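Local coordinates for putative vitamin-B12 independent methionine synthase family protein (Listeria monocytogenes, PDB 1YPX) that probably transfers a methyl group from a folate to homocysteine, as the zinc-dependent, cobalamin-independent methionine synthases do, at residues V4-A9 with Q327-P332; F73-N78 with H114-D119; N78-E83 with T106-F111; F269-D274 with L292-G297. All blocks are in the same frame, centred on the assembly; numbering follows the deposited sequence.

Interaction 1. Residues V4-A9 with Q327-P332; sequences VAPFYA and QLRLSP
Arg329 and Tyr8 meet where the N-terminal loop of a TIM-barrel-like domain runs beside strand 328-332, the last strand of the parallel sheet. The arginine can be followed outward. Its CB lies near Phe7 O, and CG comes closer to the same oxygen, at 3.1 Å. A bend at chi2 (60°) then turns the chain toward the preceding residue of the loop, where CD passes Pro6 O. NE donates to Pro6 O over 3.1 Å, and the acceptor lies almost exactly in the guanidinium plane, so the bond enters that group at its edge. CZ and NH1 come nearest to Tyr8 CE1, which lies 3.5 Å above the guanidinium plane, toward that group's rim; ring and guanidinium are inclined by 48°. NH2 has the same CE1 as its nearest tyrosine atom, at 3.9 Å. NH1 also bonds to Leu328 O, from above that carbonyl's plane, and to Ser326 O. With NE and NH1 both held, rotation of the buried guanidinium is restricted. Trp365 stacks on the Tyr8 ring, and helix 347-364 packs on Ala9 and Leu330. The backbones themselves join at a single bridge between Ala9 and Leu330, next to which Leu330 N donates to Tyr8 O at 2.9 Å.

Interaction 2. Residues F73-N78 with H114-D119; sequences FDFLEN and HPFIED
Phe75 and His114 both send CG roughly opposite their own backbone N (chi1 175° and -156°), which lays the two rings over one another. They form an offset stack with centroids 4.5 Å apart and planes inclined by 30°. The other face of the imidazole is covered by Asn78 CB, so the histidine is sandwiched between two residues of segment 73-78. Phe116 completes an aromatic cluster: the edge of Phe75 points at its face in an offset edge-to-face pair, centroids 5.3 Å apart. Both imidazole nitrogens are engaged. NE2 donates to Phe75 O in a bond modelled so short that its length is doubtful, while ND1 accepts from Phe116 N at 3.1 Å in the ring plane, a capping bond in the turn leading into the helix that follows. Together they probably hold the ring's rotation, and ND1 acting as acceptor is consistent with a proton on NE2. Beyond the two segments, Trp71 stacks on Phe116, Phe176 of helix 158-178 touches both phenylalanines, and Ile137 and Pro138 of strand 132-138 pack against Phe75, joining helix 73-76 to the barrel.

Interaction 3. Residues N78-E83 with T106-F111; sequences NLDGVE and TGPIDF
Asp80 and Asp110 face each other as an antiparallel hydrogen-bonded pair, with Asp80 itself inside the type II beta turn from Leu79 to Val82. Asp80 N donates to Asp110 O and Asp110 N returns a bond to Asp80 O. Both aspartates extend CG anti to the backbone N (chi1 175° and -166°), on the same face of the bridge, with their CB atoms 3.8 Å apart and their carboxylate planes inclined by 65°. The charged ends diverge, and Asp110 OD1 forms a salt bridge with Lys171, which probably eases the proximity of the two acids. The apolar side chains make separate contacts. Leu79 reaches Phe111 with CD2, which meets CD2 of the ring at 3.8 Å, while Val82 CG2 touches Ile109 CD1 at 3.7 Å. Ile109 and Phe111 continue onto helix 158-178, through Leu165 and Ala168, and Ala172 and Ala175, respectively. Gly81 sits in the turn with a positive phi, 87°. Its carbonyl oxygen accepts two bonds from the same face of its plane, from Thr106 N at 2.9 Å and Gly107 N at 3.1 Å.

Interaction 4. Residues F269-D274 with L292-G297; sequences FFLEYD and LKIVLG. With PO4 (phosphate ion), chain B.
Phe269 to Glu272 pair in parallel with Ile294 to Gly297, forming adjacent strands of the barrel-like sheet in this TIM-barrel family domain; the axes of the two short strand segments come within 4.7 Å and cross at -28°. Backbone hydrogen bonds alternate between the two chains. Leu271 stands at the centre of the pattern: its N donates to Val295 O, and its O accepts from Gly297 N at 2.8 Å, nearly in line with the C=O bond. The series extends past the strand end through Tyr273 N to Gly297 O. On the face carrying Phe270 and Val295, the two side chains lie side by side and point the same way. Val295 CG2 stands 3.7 Å from the Phe270 centroid and only 9° off the ring normal, a CH-pi contact over the middle of the ring. This phenylalanine also touches residues of a possible vacant metal site formed by His237, Cys239 and Cys334. Apolar contacts make up the face with Leu271 and Leu296. Leu271 CD1 meets Ile294 CD1 at 3.7 Å, and Leu296 CD2 approaches Tyr273 CE2. The polar end of the tyrosine binds a phosphate ion, probably from the crystallisation liquor, which Lys285 also holds; the phosphorus lies at the edge of the Tyr273 ring, and Tyr273 OH donates to phosphate O3 at 2.6 Å.

The four contacts form two groups on opposite sides of the chain's centre. Interactions 1 and 4 have centres 8 Å apart and share the sheet: strand 328-332 pairs with strand 293-299, where Arg329 O lies 2.6 Å from Leu296 N in a probable hydrogen bond. Interactions 2 and 3, with centres 12 Å apart, share Asn78, and Ile117 of one packs on Phe111 of the other. Between the groups the nearest atoms of interactions 2 and 4 are about 17 Å apart. Interaction 1 closes a chain loop that encloses all the others. Phe270 of interaction 4 touches the possible, unconfirmed metal site, while the phosphate is bound by Tyr273 of the same contact.

Interaction 1. Residues V4-A9 with Q327-P332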
loop_
_atom_site.group_PDB
_atom_site.type_symbol
_atom_site.label_atom_id
_atom_site.label_comp_id
_atom_site.label_asym_id
_atom_site.label_seq_id
_atom_site.Cartn_x
_atom_site.Cartn_y
_atom_site.Cartn_z
ATOM N N VAL A 4 -8.665 14.711 -1.841
ATOM C CA VAL A 4 -8.381 14.120 -3.127
ATOM C C VAL A 4 -7.446 12.910 -2.981
ATOM O O VAL A 4 -7.880 11.760 -3.094
ATOM C CB VAL A 4 -7.780 15.194 -4.074
ATOM C CG1 VAL A 4 -6.758 16.030 -3.326
ATOM C CG2 VAL A 4 -7.144 14.535 -5.292
ATOM N N ALA A 5 -6.169 13.169 -2.723
ATOM C CA ALA A 5 -5.181 12.105 -2.559
ATOM C C ALA A 5 -5.525 11.355 -1.268
ATOM O O ALA A 5 -6.705 11.093 -1.015
ATOM C CB ALA A 5 -3.797 12.724 -2.505
ATOM N N PRO A 6 -4.525 10.977 -0.444
ATOM C CA PRO A 6 -4.991 10.280 0.759
ATOM C C PRO A 6 -5.813 11.259 1.598
ATOM O O PRO A 6 -5.443 12.421 1.718
ATOM C CB PRO A 6 -3.688 9.863 1.436
ATOM C CG PRO A 6 -2.748 10.928 1.017
ATOM C CD PRO A 6 -3.055 11.062 -0.440
ATOM N N PHE A 7 -6.929 10.793 2.155
ATOM C CA PHE A 7 -7.808 11.645 2.961
ATOM C C PHE A 7 -7.369 11.736 4.411
ATOM O O PHE A 7 -6.664 10.857 4.912
ATOM C CB PHE A 7 -9.248 11.120 2.918
ATOM C CG PHE A 7 -9.643 10.575 1.586
ATOM C CD1 PHE A 7 -9.504 9.220 1.311
ATOM C CD2 PHE A 7 -10.073 11.429 0.574
ATOM C CE1 PHE A 7 -9.779 8.725 0.048
ATOM C CE2 PHE A 7 -10.352 10.947 -0.701
ATOM C CZ PHE A 7 -10.203 9.595 -0.967
ATOM N N TYR A 8 -7.810 12.794 5.089
ATOM C CA TYR A 8 -7.467 12.994 6.492
ATOM C C TYR A 8 -7.671 11.715 7.290
ATOM O O TYR A 8 -6.890 11.421 8.189
ATOM C CB TYR A 8 -8.305 14.123 7.080
ATOM C CG TYR A 8 -8.123 15.438 6.363
ATOM C CD1 TYR A 8 -6.874 16.038 6.269
ATOM C CD2 TYR A 8 -9.205 16.088 5.791
ATOM C CE1 TYR A 8 -6.714 17.258 5.619
ATOM C CE2 TYR A 8 -9.057 17.303 5.140
ATOM C CZ TYR A 8 -7.815 17.880 5.059
ATOM O OH TYR A 8 -7.685 19.089 4.430
ATOM N N ALA A 9 -8.732 10.976 6.976
ATOM C CA ALA A 9 -9.002 9.696 7.628
ATOM C C ALA A 9 -8.891 8.679 6.504
ATOM O O ALA A 9 -9.807 8.522 5.694
ATOM C CB ALA A 9 -10.393 9.666 8.229
ATOM N N GLN A 327 -1.043 19.466 5.147
ATOM C CA GLN A 327 -0.644 18.321 4.355
ATOM C C GLN A 327 -0.315 17.080 5.162
ATOM O O GLN A 327 0.597 16.343 4.819
ATOM C CB GLN A 327 0.537 18.694 3.452
ATOM C CG GLN A 327 1.594 19.558 4.127
ATOM C CD GLN A 327 2.732 19.916 3.196
ATOM O OE1 GLN A 327 3.437 19.038 2.697
ATOM N NE2 GLN A 327 2.917 21.207 2.953
ATOM N N LEU A 328 -1.058 16.840 6.233
ATOM C CA LEU A 328 -0.823 15.648 7.033
ATOM C C LEU A 328 -2.125 14.856 7.112
ATOM O O LEU A 328 -3.226 15.421 7.053
ATOM C CB LEU A 328 -0.312 16.024 8.438
ATOM C CG LEU A 328 1.078 16.682 8.557
ATOM C CD1 LEU A 328 1.414 16.971 10.019
ATOM C CD2 LEU A 328 2.135 15.764 7.960
ATOM N N ARG A 329 -1.990 13.539 7.208
ATOM C CA ARG A 329 -3.145 12.647 7.288
ATOM C C ARG A 329 -2.961 11.663 8.430
ATOM O O ARG A 329 -1.858 11.478 8.916
ATOM C CB ARG A 329 -3.337 11.882 5.972
ATOM C CG ARG A 329 -4.108 12.641 4.879
ATOM C CD ARG A 329 -3.434 13.922 4.491
ATOM N NE ARG A 329 -4.158 14.652 3.451
ATOM C CZ ARG A 329 -4.150 15.978 3.334
ATOM N NH1 ARG A 329 -3.474 16.728 4.188
ATOM N NH2 ARG A 329 -4.802 16.562 2.350
ATOM N N LEU A 330 -4.059 11.046 8.842
ATOM C CA LEU A 330 -4.076 10.099 9.933
ATOM C C LEU A 330 -4.554 8.737 9.437
ATOM O O LEU A 330 -5.210 8.633 8.397
ATOM C CB LEU A 330 -5.022 10.620 11.002
ATOM C CG LEU A 330 -5.200 9.776 12.261
ATOM C CD1 LEU A 330 -3.881 9.683 12.984
ATOM C CD2 LEU A 330 -6.274 10.404 13.150
ATOM N N SER A 331 -4.232 7.692 10.187
ATOM C CA SER A 331 -4.640 6.347 9.817
ATOM C C SER A 331 -4.089 5.436 10.855
ATOM O O SER A 331 -3.338 5.865 11.717
ATOM C CB SER A 331 -3.999 5.930 8.510
ATOM O OG SER A 331 -2.656 5.547 8.754
ATOM N N PRO A 332 -4.466 4.159 10.799
ATOM C CA PRO A 332 -3.904 3.260 11.810
ATOM C C PRO A 332 -2.489 2.925 11.308
ATOM O O PRO A 332 -2.189 3.174 10.145
ATOM C CB PRO A 332 -4.886 2.086 11.825
ATOM C CG PRO A 332 -5.532 2.127 10.471
ATOM C CD PRO A 332 -5.639 3.576 10.124
#

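Interaction 2. Residues F73-N78 with H114-D119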
loop_
_atom_site.group_PDB
_atom_site.type_symbol
_atom_site.label_atom_id
_atom_site.label_comp_id
_atom_site.label_asym_id
_atom_site.label_seq_id
_atom_site.Cartn_x
_atom_site.Cartn_y
_atom_site.Cartn_z
ATOM N N PHE A 73 2.796 -11.393 -3.654
ATOM C CA PHE A 73 3.447 -12.402 -4.452
ATOM C C PHE A 73 2.481 -12.870 -5.532
ATOM O O PHE A 73 2.912 -13.400 -6.548
ATOM C CB PHE A 73 3.887 -13.561 -3.562
ATOM C CG PHE A 73 2.750 -14.282 -2.899
ATOM C CD1 PHE A 73 2.007 -15.239 -3.600
ATOM C CD2 PHE A 73 2.429 -14.021 -1.568
ATOM C CE1 PHE A 73 0.970 -15.924 -2.988
ATOM C CE2 PHE A 73 1.397 -14.701 -0.948
ATOM C CZ PHE A 73 0.663 -15.658 -1.660
ATOM N N ASP A 74 1.177 -12.683 -5.300
ATOM C CA ASP A 74 0.149 -13.050 -6.282
ATOM C C ASP A 74 0.231 -12.050 -7.432
ATOM O O ASP A 74 0.009 -12.392 -8.595
ATOM C CB ASP A 74 -1.266 -12.979 -5.686
ATOM C CG ASP A 74 -1.680 -14.261 -4.991
ATOM O OD1 ASP A 74 -1.861 -15.307 -5.672
ATOM O OD2 ASP A 74 -1.827 -14.228 -3.750
ATOM N N PHE A 75 0.537 -10.804 -7.094
ATOM C CA PHE A 75 0.653 -9.785 -8.101
ATOM C C PHE A 75 1.917 -10.017 -8.904
ATOM O O PHE A 75 1.915 -9.910 -10.133
ATOM C CB PHE A 75 0.701 -8.392 -7.475
ATOM C CG PHE A 75 0.953 -7.301 -8.475
ATOM C CD1 PHE A 75 2.248 -6.918 -8.800
ATOM C CD2 PHE A 75 -0.106 -6.702 -9.147
ATOM C CE1 PHE A 75 2.488 -5.956 -9.781
ATOM C CE2 PHE A 75 0.116 -5.739 -10.131
ATOM C CZ PHE A 75 1.416 -5.368 -10.446
ATOM N N LEU A 76 2.999 -10.335 -8.206
ATOM C CA LEU A 76 4.283 -10.557 -8.866
ATOM C C LEU A 76 4.345 -11.833 -9.712
ATOM O O LEU A 76 4.751 -11.794 -10.884
ATOM C CB LEU A 76 5.405 -10.566 -7.828
ATOM C CG LEU A 76 5.640 -9.224 -7.129
ATOM C CD1 LEU A 76 6.510 -9.440 -5.902
ATOM C CD2 LEU A 76 6.288 -8.233 -8.105
ATOM N N GLU A 77 3.943 -12.956 -9.122
ATOM C CA GLU A 77 3.959 -14.225 -9.836
ATOM C C GLU A 77 3.072 -14.168 -11.081
ATOM O O GLU A 77 3.096 -15.079 -11.906
ATOM C CB GLU A 77 3.489 -15.369 -8.934
ATOM C CG GLU A 77 1.991 -15.389 -8.693
ATOM C CD GLU A 77 1.507 -16.725 -8.155
ATOM O OE1 GLU A 77 1.754 -17.758 -8.826
ATOM O OE2 GLU A 77 0.872 -16.743 -7.072
ATOM N N ASN A 78 2.284 -13.103 -11.209
ATOM C CA ASN A 78 1.413 -12.940 -12.363
ATOM C C ASN A 78 2.012 -11.984 -13.373
ATOM O O ASN A 78 1.322 -11.450 -14.225
ATOM C CB ASN A 78 0.032 -12.445 -11.946
ATOM C CG ASN A 78 -0.887 -13.570 -11.556
ATOM O OD1 ASN A 78 -1.229 -13.720 -10.393
ATOM N ND2 ASN A 78 -1.286 -14.376 -12.532
ATOM N N HIS A 114 -3.137 -9.263 -16.264
ATOM C CA HIS A 114 -3.035 -9.606 -14.851
ATOM C C HIS A 114 -4.440 -9.791 -14.274
ATOM O O HIS A 114 -5.387 -9.145 -14.715
ATOM C CB HIS A 114 -2.283 -8.494 -14.106
ATOM C CG HIS A 114 -1.624 -8.947 -12.840
ATOM N ND1 HIS A 114 -2.323 -9.177 -11.674
ATOM C CD2 HIS A 114 -0.324 -9.200 -12.555
ATOM C CE1 HIS A 114 -1.481 -9.550 -10.726
ATOM N NE2 HIS A 114 -0.265 -9.572 -11.234
ATOM N N PRO A 115 -4.597 -10.707 -13.305
ATOM C CA PRO A 115 -5.889 -10.980 -12.661
ATOM C C PRO A 115 -6.363 -9.820 -11.781
ATOM O O PRO A 115 -7.556 -9.699 -11.487
ATOM C CB PRO A 115 -5.607 -12.228 -11.832
ATOM C CG PRO A 115 -4.514 -12.881 -12.574
ATOM C CD PRO A 115 -3.622 -11.746 -12.944
ATOM N N PHE A 116 -5.426 -8.979 -11.354
ATOM C CA PHE A 116 -5.749 -7.840 -10.512
ATOM C C PHE A 116 -6.606 -6.803 -11.218
ATOM O O PHE A 116 -7.215 -5.967 -10.567
ATOM C CB PHE A 116 -4.458 -7.187 -9.998
ATOM C CG PHE A 116 -3.865 -7.871 -8.801
ATOM C CD1 PHE A 116 -3.951 -9.251 -8.660
ATOM C CD2 PHE A 116 -3.190 -7.132 -7.828
ATOM C CE1 PHE A 116 -3.374 -9.900 -7.567
ATOM C CE2 PHE A 116 -2.602 -7.760 -6.722
ATOM C CZ PHE A 116 -2.695 -9.144 -6.592
ATOM N N ILE A 117 -6.669 -6.866 -12.544
ATOM C CA ILE A 117 -7.466 -5.908 -13.317
ATOM C C ILE A 117 -8.973 -6.085 -13.131
ATOM O O ILE A 117 -9.702 -5.100 -12.973
ATOM C CB ILE A 117 -7.149 -5.995 -14.808
ATOM C CG1 ILE A 117 -5.640 -5.821 -15.019
ATOM C CG2 ILE A 117 -7.888 -4.899 -15.559
ATOM C CD1 ILE A 117 -5.131 -4.442 -14.633
ATOM N N GLU A 118 -9.432 -7.342 -13.142
ATOM C CA GLU A 118 -10.855 -7.653 -12.956
ATOM C C GLU A 118 -11.177 -7.503 -11.476
ATOM O O GLU A 118 -12.298 -7.130 -11.119
ATOM C CB GLU A 118 -11.183 -9.103 -13.365
ATOM C CG GLU A 118 -12.347 -9.343 -14.365
ATOM C CD GLU A 118 -13.641 -8.534 -14.115
ATOM O OE1 GLU A 118 -14.367 -8.777 -13.125
ATOM O OE2 GLU A 118 -13.931 -7.653 -14.951
ATOM N N ASP A 119 -10.215 -7.822 -10.606
ATOM C CA ASP A 119 -10.474 -7.696 -9.164
ATOM C C ASP A 119 -10.712 -6.218 -8.846
ATOM O O ASP A 119 -11.452 -5.894 -7.922
ATOM C CB ASP A 119 -9.304 -8.219 -8.297
ATOM C CG ASP A 119 -8.940 -9.676 -8.584
ATOM O OD1 ASP A 119 -9.778 -10.438 -9.122
ATOM O OD2 ASP A 119 -7.798 -10.069 -8.246
#

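Interaction 3. Residues N78-E83 with T106-F111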
loop_
_atom_site.group_PDB
_atom_site.type_symbol
_atom_site.label_atom_id
_atom_site.label_comp_id
_atom_site.label_asym_id
_atom_site.label_seq_id
_atom_site.Cartn_x
_atom_site.Cartn_y
_atom_site.Cartn_z
ATOM N N ASN A 78 2.284 -13.103 -11.209
ATOM C CA ASN A 78 1.413 -12.940 -12.363
ATOM C C ASN A 78 2.012 -11.984 -13.373
ATOM O O ASN A 78 1.322 -11.450 -14.225
ATOM C CB ASN A 78 0.032 -12.445 -11.946
ATOM C CG ASN A 78 -0.887 -13.570 -11.556
ATOM O OD1 ASN A 78 -1.229 -13.720 -10.393
ATOM N ND2 ASN A 78 -1.286 -14.376 -12.532
ATOM N N LEU A 79 3.304 -11.754 -13.256
ATOM C CA LEU A 79 3.998 -10.903 -14.194
ATOM C C LEU A 79 4.794 -11.881 -15.059
ATOM O O LEU A 79 5.361 -12.850 -14.544
ATOM C CB LEU A 79 4.943 -9.955 -13.451
ATOM C CG LEU A 79 4.305 -8.828 -12.638
ATOM C CD1 LEU A 79 5.372 -8.151 -11.779
ATOM C CD2 LEU A 79 3.642 -7.797 -13.586
ATOM N N ASP A 80 4.816 -11.637 -16.366
ATOM C CA ASP A 80 5.555 -12.492 -17.292
ATOM C C ASP A 80 7.023 -12.506 -16.844
ATOM O O ASP A 80 7.552 -11.486 -16.407
ATOM C CB ASP A 80 5.417 -11.954 -18.732
ATOM C CG ASP A 80 6.269 -12.736 -19.762
ATOM O OD1 ASP A 80 7.525 -12.676 -19.685
ATOM O OD2 ASP A 80 5.685 -13.402 -20.661
ATOM N N GLY A 81 7.660 -13.675 -16.927
ATOM C CA GLY A 81 9.052 -13.804 -16.539
ATOM C C GLY A 81 9.253 -14.096 -15.063
ATOM O O GLY A 81 10.390 -14.244 -14.606
ATOM N N VAL A 82 8.150 -14.174 -14.320
ATOM C CA VAL A 82 8.174 -14.437 -12.873
ATOM C C VAL A 82 7.226 -15.591 -12.558
ATOM O O VAL A 82 6.211 -15.770 -13.234
ATOM C CB VAL A 82 7.689 -13.212 -12.048
ATOM C CG1 VAL A 82 7.842 -13.493 -10.562
ATOM C CG2 VAL A 82 8.448 -11.967 -12.449
ATOM N N GLU A 83 7.555 -16.363 -11.527
ATOM C CA GLU A 83 6.729 -17.492 -11.119
ATOM C C GLU A 83 7.180 -18.038 -9.765
ATOM O O GLU A 83 8.366 -18.297 -9.550
ATOM C CB GLU A 83 6.782 -18.595 -12.188
ATOM C CG GLU A 83 5.739 -19.721 -12.020
ATOM C CD GLU A 83 4.309 -19.205 -11.871
ATOM O OE1 GLU A 83 3.958 -18.730 -10.768
ATOM O OE2 GLU A 83 3.540 -19.269 -12.858
ATOM N N THR A 106 12.604 -16.022 -14.012
ATOM C CA THR A 106 13.213 -16.933 -14.985
ATOM C C THR A 106 13.097 -16.483 -16.428
ATOM O O THR A 106 13.521 -17.200 -17.333
ATOM C CB THR A 106 12.592 -18.341 -14.929
ATOM O OG1 THR A 106 11.210 -18.265 -15.305
ATOM C CG2 THR A 106 12.714 -18.936 -13.534
ATOM N N GLY A 107 12.523 -15.313 -16.654
ATOM C CA GLY A 107 12.389 -14.843 -18.017
ATOM C C GLY A 107 12.248 -13.345 -18.023
ATOM O O GLY A 107 12.198 -12.736 -16.961
ATOM N N PRO A 108 12.174 -12.720 -19.199
ATOM C CA PRO A 108 12.039 -11.269 -19.335
ATOM C C PRO A 108 10.754 -10.715 -18.696
ATOM O O PRO A 108 9.654 -11.090 -19.087
ATOM C CB PRO A 108 12.087 -11.072 -20.851
ATOM C CG PRO A 108 11.455 -12.330 -21.367
ATOM C CD PRO A 108 12.127 -13.377 -20.515
ATOM N N ILE A 109 10.919 -9.825 -17.717
ATOM C CA ILE A 109 9.810 -9.201 -16.984
ATOM C C ILE A 109 8.838 -8.465 -17.907
ATOM O O ILE A 109 9.254 -7.679 -18.761
ATOM C CB ILE A 109 10.321 -8.150 -15.942
ATOM C CG1 ILE A 109 11.431 -8.742 -15.053
ATOM C CG2 ILE A 109 9.162 -7.671 -15.087
ATOM C CD1 ILE A 109 10.972 -9.851 -14.108
ATOM N N ASP A 110 7.540 -8.698 -17.728
ATOM C CA ASP A 110 6.565 -8.015 -18.556
ATOM C C ASP A 110 5.156 -8.093 -17.994
ATOM O O ASP A 110 4.872 -8.878 -17.091
ATOM C CB ASP A 110 6.609 -8.574 -19.979
ATOM C CG ASP A 110 5.861 -7.698 -20.973
ATOM O OD1 ASP A 110 5.757 -6.473 -20.749
ATOM O OD2 ASP A 110 5.392 -8.231 -21.995
ATOM N N PHE A 111 4.276 -7.256 -18.530
ATOM C CA PHE A 111 2.897 -7.217 -18.087
ATOM C C PHE A 111 2.003 -7.281 -19.319
ATOM O O PHE A 111 2.249 -6.593 -20.308
ATOM C CB PHE A 111 2.650 -5.924 -17.300
ATOM C CG PHE A 111 1.254 -5.790 -16.762
ATOM C CD1 PHE A 111 0.162 -5.672 -17.628
ATOM C CD2 PHE A 111 1.025 -5.776 -15.394
ATOM C CE1 PHE A 111 -1.132 -5.545 -17.143
ATOM C CE2 PHE A 111 -0.261 -5.648 -14.898
ATOM C CZ PHE A 111 -1.351 -5.533 -15.780
#

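Interaction 4. Residues F269-D274 with L292-G297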
loop_
_atom_site.group_PDB
_atom_site.type_symbol
_atom_site.label_atom_id
_atom_site.label_comp_id
_atom_site.label_asym_id
_atom_site.label_seq_id
_atom_site.Cartn_x
_atom_site.Cartn_y
_atom_site.Cartn_z
ATOM N N PHE A 269 2.568 9.335 1.609
ATOM C CA PHE A 269 3.300 8.234 2.255
ATOM C C PHE A 269 2.595 7.747 3.529
ATOM O O PHE A 269 2.274 8.545 4.403
ATOM C CB PHE A 269 4.708 8.701 2.653
ATOM C CG PHE A 269 5.740 8.575 1.568
ATOM C CD1 PHE A 269 6.242 7.326 1.207
ATOM C CD2 PHE A 269 6.260 9.709 0.953
ATOM C CE1 PHE A 269 7.260 7.207 0.247
ATOM C CE2 PHE A 269 7.278 9.607 -0.008
ATOM C CZ PHE A 269 7.781 8.351 -0.360
ATOM N N PHE A 270 2.361 6.446 3.638
ATOM C CA PHE A 270 1.749 5.892 4.842
ATOM C C PHE A 270 2.865 5.362 5.739
ATOM O O PHE A 270 3.382 4.249 5.544
ATOM C CB PHE A 270 0.764 4.773 4.509
ATOM C CG PHE A 270 -0.560 5.273 3.992
ATOM C CD1 PHE A 270 -0.662 5.815 2.706
ATOM C CD2 PHE A 270 -1.709 5.186 4.784
ATOM C CE1 PHE A 270 -1.894 6.257 2.216
ATOM C CE2 PHE A 270 -2.947 5.620 4.312
ATOM C CZ PHE A 270 -3.045 6.156 3.022
ATOM N N LEU A 271 3.232 6.202 6.711
ATOM C CA LEU A 271 4.293 5.954 7.691
ATOM C C LEU A 271 3.717 5.509 9.019
ATOM O O LEU A 271 2.851 6.189 9.564
ATOM C CB LEU A 271 5.070 7.245 7.929
ATOM C CG LEU A 271 5.653 7.900 6.688
ATOM C CD1 LEU A 271 6.048 9.356 6.972
ATOM C CD2 LEU A 271 6.853 7.079 6.268
ATOM N N GLU A 272 4.203 4.397 9.565
ATOM C CA GLU A 272 3.678 3.928 10.855
ATOM C C GLU A 272 4.567 4.246 12.069
ATOM O O GLU A 272 5.789 4.149 12.000
ATOM C CB GLU A 272 3.379 2.423 10.802
ATOM C CG GLU A 272 4.559 1.509 10.559
ATOM C CD GLU A 272 4.214 0.072 10.901
ATOM O OE1 GLU A 272 3.852 -0.179 12.068
ATOM O OE2 GLU A 272 4.292 -0.805 10.017
ATOM N N TYR A 273 3.938 4.624 13.181
ATOM C CA TYR A 273 4.669 4.980 14.396
ATOM C C TYR A 273 4.128 4.246 15.642
ATOM O O TYR A 273 2.982 3.782 15.657
ATOM C CB TYR A 273 4.580 6.498 14.620
ATOM C CG TYR A 273 5.077 7.370 13.469
ATOM C CD1 TYR A 273 6.440 7.662 13.310
ATOM C CD2 TYR A 273 4.177 7.936 12.562
ATOM C CE1 TYR A 273 6.892 8.502 12.276
ATOM C CE2 TYR A 273 4.611 8.769 11.530
ATOM C CZ TYR A 273 5.965 9.052 11.389
ATOM O OH TYR A 273 6.379 9.883 10.367
ATOM N N ASP A 274 4.950 4.139 16.686
ATOM C CA ASP A 274 4.509 3.481 17.915
ATOM C C ASP A 274 3.943 4.523 18.875
ATOM O O ASP A 274 3.720 5.676 18.496
ATOM C CB ASP A 274 5.671 2.739 18.587
ATOM C CG ASP A 274 5.307 1.302 18.982
ATOM O OD1 ASP A 274 6.123 0.637 19.655
ATOM O OD2 ASP A 274 4.207 0.832 18.613
ATOM N N LEU A 292 3.294 16.954 -1.068
ATOM C CA LEU A 292 3.652 15.628 -0.581
ATOM C C LEU A 292 3.048 15.394 0.800
ATOM O O LEU A 292 3.668 15.695 1.829
ATOM C CB LEU A 292 5.167 15.461 -0.502
ATOM C CG LEU A 292 5.611 14.162 0.189
ATOM C CD1 LEU A 292 5.098 12.978 -0.613
ATOM C CD2 LEU A 292 7.124 14.109 0.324
ATOM N N LYS A 293 1.835 14.855 0.823
ATOM C CA LYS A 293 1.148 14.595 2.080
ATOM C C LYS A 293 1.604 13.280 2.687
ATOM O O LYS A 293 1.727 12.280 1.985
ATOM C CB LYS A 293 -0.366 14.595 1.857
ATOM C CG LYS A 293 -0.824 13.742 0.687
ATOM C CD LYS A 293 -2.210 14.154 0.187
ATOM C CE LYS A 293 -2.193 15.505 -0.533
ATOM N NZ LYS A 293 -1.366 15.500 -1.771
ATOM N N ILE A 294 1.880 13.288 3.989
ATOM C CA ILE A 294 2.329 12.071 4.662
ATOM C C ILE A 294 1.325 11.625 5.731
ATOM O O ILE A 294 1.036 12.335 6.694
ATOM C CB ILE A 294 3.751 12.243 5.315
ATOM C CG1 ILE A 294 3.656 13.052 6.588
ATOM C CG2 ILE A 294 4.727 12.913 4.360
ATOM C CD1 ILE A 294 3.755 12.179 7.788
ATOM N N VAL A 295 0.768 10.445 5.537
ATOM C CA VAL A 295 -0.187 9.914 6.481
ATOM C C VAL A 295 0.572 9.378 7.685
ATOM O O VAL A 295 1.581 8.683 7.533
ATOM C CB VAL A 295 -0.998 8.799 5.815
ATOM C CG1 VAL A 295 -2.116 8.320 6.732
ATOM C CG2 VAL A 295 -1.538 9.315 4.492
ATOM N N LEU A 296 0.085 9.727 8.875
ATOM C CA LEU A 296 0.677 9.321 10.153
ATOM C C LEU A 296 -0.121 8.154 10.740
ATOM O O LEU A 296 -1.282 8.318 11.123
ATOM C CB LEU A 296 0.651 10.508 11.136
ATOM C CG LEU A 296 1.391 11.804 10.756
ATOM C CD1 LEU A 296 0.874 12.968 11.596
ATOM C CD2 LEU A 296 2.886 11.620 10.958
ATOM N N GLY A 297 0.496 6.980 10.809
ATOM C CA GLY A 297 -0.192 5.818 11.342
ATOM C C GLY A 297 -0.048 5.762 12.842
ATOM O O GLY A 297 0.733 4.966 13.369
HETATM P P PO4 B . 9.668 10.543 10.821
HETATM O O1 PO4 B . 8.815 11.269 11.700
HETATM O O2 PO4 B . 10.269 9.386 11.466
HETATM O O3 PO4 B . 8.809 10.106 9.543
HETATM O O4 PO4 B . 10.743 11.336 10.119
#